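Local coordinates for protein VirX1 (Cyanophage Syn10, PDB 6QGM) that iodinates diverse substrates as a marine viral halogenase, probably with the help of a flavin cofactor, as in the related flavin-dependent tryptophan halogenases, at residues I217-D220 / L221-D224; K499-L502 / K503-E506. One frame throughout, in Å; residues are numbered along the deposited sequence.

Contact 1 (217-220 with 221-224) and contact 2 (499-502 with 503-506) are both local, each made within eight consecutive residues, and they come in series along the chain, the first closing long before the second opens. Their centres lie 59 Å apart on opposite sides of the chain's centre, and their nearest atoms are about 44 Å from each other, so neither touches the other. They share no sheet or helix: contact 1 joins the end of strand 215-217 to strand 221-224 within the mixed Rossmann-type sheet, whereas contact 2 is two successive turns of helix 494-512, near the C-terminus. Contact 1 thus ties a sheet connection together, while contact 2 holds an aromatic cluster along a helix.

Contact 1 of 2, residues I217-D220 / L221-D224; sequences IFAD and LYID
The short connection from the outermost strand 215-217 to strand 221-224, an inner strand of the Rossmann-type sheet of the halogenase, is closed by one tyrosine: Y222 reaches back over the bend to I217, F218 and A219. Two hydrogen bonds meet at its hydroxyl. Y222 OH donates to I217 O over 2.9 Å, with the oxygen lying at the ring edge in the ring plane. The hydroxyl comes to I217 O at a C=O...donor angle of 128°, off to one side of the carbonyl. In the other direction A219 N gives its N-H to Y222 OH, also at 2.9 Å, with an N-H...O angle of 134°, a clearly bent bond. Donor and acceptor roles of the phenol are therefore both used by the backbone of the bend, which fixes the end of the ring.

The ring reaches this place because Y222 CG stands anti to its own carbonyl carbon, chi1 -63°, beside the backbone N. A219 CB, directed at the strand residues, then lies over one ring face, offset toward the rim, in a CH-pi contact 4.0 Å from the centroid of the Y222 ring. I217 adds a looser apolar touch, its CG2 being 4.3 Å from Y222 CE2. The side chain of D220 turns elsewhere: its OD2 accepts hydrogen bonds from E5 N and S6 N, tying the bend to the start of strand 6-10.

Strand 221-224 runs between strands 6-10 and 341-343, parallel to both, with backbone bonds from L221 to A8 and from Y222 to V342. F206 meets the Y222 ring edge-to-face, A8 touches I217, A219 and Y222, and I223 packs on T19 and L23 of helix 14-26.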
# COMPACT_ATOMS: atom_id res chain seq x y z
N ILE B 217 -32.70 24.80 -23.48
CA ILE B 217 -31.50 24.20 -24.14
C ILE B 217 -31.48 22.70 -23.81
O ILE B 217 -31.39 22.36 -22.61
CB ILE B 217 -30.20 24.91 -23.71
CG1 ILE B 217 -29.97 26.24 -24.42
CG2 ILE B 217 -29.00 23.98 -23.92
CD1 ILE B 217 -31.12 27.18 -24.34
N PHE B 218 -31.57 21.86 -24.83
CA PHE B 218 -31.48 20.37 -24.75
C PHE B 218 -30.04 19.93 -25.05
O PHE B 218 -29.47 20.37 -26.04
CB PHE B 218 -32.48 19.74 -25.72
CG PHE B 218 -33.93 20.01 -25.39
CD1 PHE B 218 -34.63 19.18 -24.52
CD2 PHE B 218 -34.60 21.10 -25.94
CE1 PHE B 218 -35.95 19.44 -24.21
CE2 PHE B 218 -35.93 21.35 -25.62
CZ PHE B 218 -36.60 20.52 -24.77
N ALA B 219 -29.47 19.09 -24.19
CA ALA B 219 -28.15 18.47 -24.38
C ALA B 219 -28.14 17.13 -23.64
O ALA B 219 -28.93 16.99 -22.69
CB ALA B 219 -27.06 19.39 -23.88
N ASP B 220 -27.30 16.19 -24.09
CA ASP B 220 -27.12 14.86 -23.44
C ASP B 220 -26.28 15.06 -22.18
O ASP B 220 -26.53 14.38 -21.18
CB ASP B 220 -26.47 13.85 -24.38
CG ASP B 220 -27.30 13.48 -25.61
OD1 ASP B 220 -28.55 13.43 -25.51
OD2 ASP B 220 -26.67 13.24 -26.66
N LEU B 221 -25.33 15.99 -22.23
CA LEU B 221 -24.41 16.32 -21.10
C LEU B 221 -24.31 17.84 -20.97
O LEU B 221 -24.08 18.52 -21.98
CB LEU B 221 -23.02 15.73 -21.37
CG LEU B 221 -22.03 15.93 -20.23
CD1 LEU B 221 -22.39 15.04 -19.05
CD2 LEU B 221 -20.60 15.70 -20.71
N TYR B 222 -24.44 18.33 -19.74
CA TYR B 222 -24.32 19.76 -19.36
C TYR B 222 -23.01 19.93 -18.59
O TYR B 222 -22.74 19.15 -17.67
CB TYR B 222 -25.55 20.18 -18.56
CG TYR B 222 -26.83 20.09 -19.34
CD1 TYR B 222 -27.50 18.88 -19.48
CD2 TYR B 222 -27.35 21.21 -19.96
CE1 TYR B 222 -28.68 18.80 -20.21
CE2 TYR B 222 -28.53 21.15 -20.69
CZ TYR B 222 -29.20 19.94 -20.81
OH TYR B 222 -30.35 19.87 -21.53
N ILE B 223 -22.19 20.89 -18.99
CA ILE B 223 -20.86 21.15 -18.36
C ILE B 223 -20.95 22.48 -17.64
O ILE B 223 -21.31 23.50 -18.28
CB ILE B 223 -19.73 21.09 -19.41
CG1 ILE B 223 -19.74 19.76 -20.17
CG2 ILE B 223 -18.38 21.34 -18.74
CD1 ILE B 223 -18.64 19.60 -21.16
N ASP B 224 -20.67 22.47 -16.34
CA ASP B 224 -20.76 23.68 -15.49
C ASP B 224 -19.39 24.36 -15.48
O ASP B 224 -18.49 23.89 -14.77
CB ASP B 224 -21.21 23.32 -14.08
CG ASP B 224 -21.44 24.54 -13.21
OD1 ASP B 224 -20.92 25.63 -13.57
OD2 ASP B 224 -22.14 24.39 -12.18

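Contact 2 of 2, residues K499-L502 / K503-E506; sequences KDWL and KHYE
K503 opens the second half of this alpha-helical contact, within helix 494-512, where four successive i to i+4 backbone hydrogen bonds join residues 499-502 to 503-506 and an aromatic cluster of W501, H504 and Y505 forms along one flank. K503 N bonds to K499 O at 3.0 Å, and its exposed side chain leads away from the preceding turn.

At H504 the backbone N bonds to D500 O at 2.9 Å. Its imidazole approaches the indole of W501 obliquely, the planes at 43°, and H504 CD2 lies 4.1 Å from W501 NE1. F104 meets both of these rings, edge-to-face in the case of W501.

Y505 follows, its N bonding to W501 O at 2.7 Å. The indole comes within range because W501 CG is anti to the backbone N (chi1 -172°), which sends the ring toward the next turn. Y505 CB then sits over one indole face, 4.0 Å from the centroid of the W501 six-membered ring, a CH-pi contact. The tyrosine ring is slid beyond this point: its plane is 24° from that of the indole, but the two rings barely overlap. R132 of helix 129-134 touches both W501 and Y505, while F125 and F133 also meet the buried indole, so the cluster seats this helix against neighbouring parts of the fold.

E506 completes the series: its N bonds to L502 O at 3.1 Å, and its carboxylate oxygen OE2 lies in the plane of the Y505 ring, at the ring edge.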
# COMPACT_ATOMS: atom_id res chain seq x y z
N LYS B 499 34.08 21.55 -3.89
CA LYS B 499 34.97 22.36 -4.77
C LYS B 499 34.46 22.28 -6.21
O LYS B 499 34.30 23.33 -6.82
CB LYS B 499 36.42 21.87 -4.63
CG LYS B 499 37.47 22.43 -5.59
CD LYS B 499 38.49 21.38 -6.06
CE LYS B 499 39.59 21.97 -6.89
NZ LYS B 499 40.39 22.93 -6.08
N ASP B 500 34.19 21.07 -6.71
CA ASP B 500 33.76 20.84 -8.12
C ASP B 500 32.42 21.53 -8.37
O ASP B 500 32.30 22.21 -9.40
CB ASP B 500 33.66 19.35 -8.46
CG ASP B 500 35.02 18.68 -8.67
OD1 ASP B 500 36.05 19.40 -8.72
OD2 ASP B 500 35.05 17.44 -8.76
N TRP B 501 31.46 21.38 -7.46
CA TRP B 501 30.12 22.00 -7.63
C TRP B 501 30.24 23.53 -7.55
O TRP B 501 29.71 24.19 -8.47
CB TRP B 501 29.06 21.48 -6.66
CG TRP B 501 27.72 22.03 -7.07
CD1 TRP B 501 26.93 21.58 -8.09
CD2 TRP B 501 27.08 23.21 -6.56
NE1 TRP B 501 25.83 22.37 -8.21
CE2 TRP B 501 25.88 23.37 -7.28
CE3 TRP B 501 27.38 24.13 -5.54
CZ2 TRP B 501 25.00 24.41 -7.03
CZ3 TRP B 501 26.51 25.16 -5.29
CH2 TRP B 501 25.34 25.31 -6.04
N LEU B 502 30.90 24.08 -6.53
CA LEU B 502 31.06 25.55 -6.36
C LEU B 502 31.68 26.11 -7.64
O LEU B 502 31.22 27.20 -8.10
CB LEU B 502 31.92 25.86 -5.13
CG LEU B 502 31.24 25.61 -3.78
CD1 LEU B 502 32.20 25.88 -2.63
CD2 LEU B 502 29.96 26.41 -3.62
N LYS B 503 32.63 25.39 -8.24
CA LYS B 503 33.24 25.80 -9.53
C LYS B 503 32.15 25.77 -10.60
O LYS B 503 32.02 26.78 -11.32
CB LYS B 503 34.43 24.90 -9.92
CG LYS B 503 35.42 25.59 -10.85
CD LYS B 503 36.11 24.70 -11.86
CE LYS B 503 36.59 25.48 -13.07
NZ LYS B 503 37.61 24.71 -13.81
N HIS B 504 31.38 24.69 -10.68
CA HIS B 504 30.32 24.50 -11.72
C HIS B 504 29.29 25.62 -11.59
O HIS B 504 28.86 26.11 -12.64
CB HIS B 504 29.70 23.10 -11.67
CG HIS B 504 28.42 22.96 -12.43
ND1 HIS B 504 28.35 22.59 -13.73
CD2 HIS B 504 27.15 23.08 -12.02
CE1 HIS B 504 27.08 22.54 -14.10
NE2 HIS B 504 26.34 22.85 -13.08
N TYR B 505 28.91 26.00 -10.37
CA TYR B 505 27.92 27.08 -10.12
C TYR B 505 28.51 28.38 -10.69
O TYR B 505 27.85 28.98 -11.56
CB TYR B 505 27.55 27.15 -8.64
CG TYR B 505 26.82 28.43 -8.27
CD1 TYR B 505 25.47 28.58 -8.55
CD2 TYR B 505 27.49 29.50 -7.71
CE1 TYR B 505 24.80 29.76 -8.27
CE2 TYR B 505 26.84 30.68 -7.41
CZ TYR B 505 25.49 30.81 -7.71
OH TYR B 505 24.85 31.98 -7.42
N GLU B 506 29.71 28.79 -10.26
CA GLU B 506 30.31 30.09 -10.64
C GLU B 506 30.35 30.19 -12.17
O GLU B 506 30.00 31.28 -12.69
CB GLU B 506 31.68 30.30 -10.00
CG GLU B 506 31.61 30.64 -8.51
CD GLU B 506 30.58 31.67 -8.03
OE1 GLU B 506 30.43 32.75 -8.69
OE2 GLU B 506 29.90 31.39 -6.99